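Local coordinates for 4-diphosphocytidyl-2C-methyl-D-erythritol synthase (Neisseria gonorrhoeae, PDB 1VGW), which probably catalyses the transfer of a cytidylyl group from CTP to 2-C-methyl-D-erythritol 4-phosphate in isoprenoid biosynthesis, releasing diphosphate, at residues 42-47 with 108-113. Residues are numbered along the deposited sequence; the frame is centred on the assembly and turned at random.
Sequences GIFERH and LVHDAA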
# COMPACT_ATOMS: atom_id res chain seq x y z
N GLY B 42 -22.00 3.70 -8.78
CA GLY B 42 -21.77 4.03 -10.15
C GLY B 42 -20.92 3.00 -10.86
O GLY B 42 -21.13 2.71 -12.05
N ILE B 43 -19.94 2.44 -10.17
CA ILE B 43 -19.06 1.44 -10.80
C ILE B 43 -19.80 0.14 -11.09
O ILE B 43 -19.56 -0.48 -12.12
CB ILE B 43 -17.85 1.18 -9.88
CG1 ILE B 43 -17.03 2.51 -9.77
CG2 ILE B 43 -16.96 0.08 -10.40
CD1 ILE B 43 -16.05 2.42 -8.56
N PHE B 44 -20.68 -0.33 -10.22
CA PHE B 44 -21.41 -1.56 -10.42
C PHE B 44 -22.61 -1.42 -11.35
O PHE B 44 -22.80 -2.25 -12.26
CB PHE B 44 -21.87 -2.14 -9.06
CG PHE B 44 -20.71 -2.55 -8.19
CD1 PHE B 44 -20.10 -3.77 -8.30
CD2 PHE B 44 -20.22 -1.65 -7.23
CE1 PHE B 44 -19.01 -4.10 -7.52
CE2 PHE B 44 -19.15 -1.98 -6.44
CZ PHE B 44 -18.54 -3.21 -6.57
N GLU B 45 -23.41 -0.36 -11.17
CA GLU B 45 -24.56 -0.11 -12.02
C GLU B 45 -24.20 0.04 -13.48
O GLU B 45 -25.01 -0.39 -14.33
CB GLU B 45 -25.41 1.04 -11.52
CG GLU B 45 -26.08 0.68 -10.17
CD GLU B 45 -27.42 0.00 -10.43
OE1 GLU B 45 -27.67 -1.10 -9.91
OE2 GLU B 45 -28.23 0.60 -11.18
N ARG B 46 -22.98 0.46 -13.81
CA ARG B 46 -22.59 0.55 -15.21
C ARG B 46 -21.88 -0.67 -15.74
O ARG B 46 -21.42 -0.69 -16.90
CB ARG B 46 -21.73 1.80 -15.44
CG ARG B 46 -20.24 1.60 -15.38
CD ARG B 46 -19.48 2.82 -15.94
NE ARG B 46 -19.13 3.73 -14.84
CZ ARG B 46 -19.98 4.44 -14.12
NH1 ARG B 46 -21.30 4.40 -14.35
NH2 ARG B 46 -19.54 5.18 -13.11
N HIS B 47 -21.65 -1.68 -14.92
CA HIS B 47 -20.91 -2.87 -15.34
C HIS B 47 -21.85 -3.94 -15.84
O HIS B 47 -22.71 -4.45 -15.11
CB HIS B 47 -20.09 -3.39 -14.15
CG HIS B 47 -18.92 -4.20 -14.60
ND1 HIS B 47 -17.65 -3.66 -14.69
CD2 HIS B 47 -18.83 -5.47 -15.02
CE1 HIS B 47 -16.82 -4.58 -15.16
NE2 HIS B 47 -17.52 -5.69 -15.37
N LEU B 108 -20.75 -10.46 -4.47
CA LEU B 108 -19.47 -9.72 -4.41
C LEU B 108 -19.50 -8.68 -3.27
O LEU B 108 -20.25 -7.70 -3.40
CB LEU B 108 -19.20 -9.01 -5.73
CG LEU B 108 -18.76 -9.82 -6.93
CD1 LEU B 108 -19.96 -10.61 -7.55
CD2 LEU B 108 -18.20 -8.92 -8.02
N VAL B 109 -18.86 -8.93 -2.15
CA VAL B 109 -18.87 -8.06 -0.96
C VAL B 109 -17.82 -6.94 -1.08
O VAL B 109 -16.63 -7.17 -1.13
CB VAL B 109 -18.72 -8.82 0.35
CG1 VAL B 109 -19.10 -8.00 1.60
CG2 VAL B 109 -19.62 -10.08 0.41
N HIS B 110 -18.28 -5.69 -1.23
CA HIS B 110 -17.36 -4.57 -1.45
C HIS B 110 -17.44 -3.46 -0.40
O HIS B 110 -18.55 -3.10 -0.02
CB HIS B 110 -17.65 -3.91 -2.80
CG HIS B 110 -16.60 -2.96 -3.27
ND1 HIS B 110 -15.32 -3.36 -3.59
CD2 HIS B 110 -16.63 -1.62 -3.49
CE1 HIS B 110 -14.60 -2.30 -3.98
NE2 HIS B 110 -15.39 -1.24 -3.93
N ASP B 111 -16.29 -2.94 0.01
CA ASP B 111 -16.27 -1.81 1.01
C ASP B 111 -16.90 -0.52 0.43
O ASP B 111 -16.58 -0.14 -0.69
CB ASP B 111 -14.81 -1.48 1.29
CG ASP B 111 -14.07 -2.45 2.16
OD1 ASP B 111 -12.87 -2.67 1.88
OD2 ASP B 111 -14.63 -2.99 3.11
N ALA B 112 -17.77 0.14 1.14
CA ALA B 112 -18.38 1.42 0.77
C ALA B 112 -17.37 2.54 0.51
O ALA B 112 -17.64 3.49 -0.23
CB ALA B 112 -19.27 1.91 1.94
N ALA B 113 -16.17 2.49 1.08
CA ALA B 113 -15.18 3.49 0.86
C ALA B 113 -14.15 3.17 -0.20
O ALA B 113 -13.18 3.96 -0.28
CB ALA B 113 -14.45 3.83 2.17
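Phe44 and His110 meet as an aromatic pair, the edge of the phenyl ring directed at one face of the imidazole. The geometry is an offset edge-to-face stack: the ring centroids lie 5.4 Å apart and the planes are turned 66° against each other. Two neighbouring carbons of the phenyl rim do the touching. Phe44 CZ comes to 3.8 Å from His110 CG and also brushes the His110 CB methylene at 3.9 Å, while Phe44 CE2 sits 3.9 Å from His110 CD2, which lies in the plane of the phenyl ring. The phenyl therefore meets the carbon side of the imidazole near its root. For His110, a chi1 of -167° sets CG opposite the backbone N and carries the imidazole toward the helix, and a chi2 of 65° turns its face to the phenyl edge.

The fold is a Rossmann-like alpha/beta domain of the GT-A type, and here the last turn of helix 36-45 packs beside the end of strand 106-109, a central strand that runs parallel to strand 7-12; His110 comes just after the strand's end. Phe44 is buried between helix and sheet, where Thr53 of strand 52-56 and Leu122 of helix 119-129 also touch it. Leu108, on the strand two residues before His110, likewise directs its CB toward the helix segment and packs on Leu122.

No hydrogen bond joins 42-47 to 108-113; the polar end of the imidazole is engaged instead by the chain just beyond, His110 NE2 bonding to Arg114 O. Together with the phenyl edge over its face, that bond would restrict rotation of the buried ring. The His110 side chain lies about 8 Å from that of Lys214, which is predicted to position the methylerythritol phosphate substrate for attack.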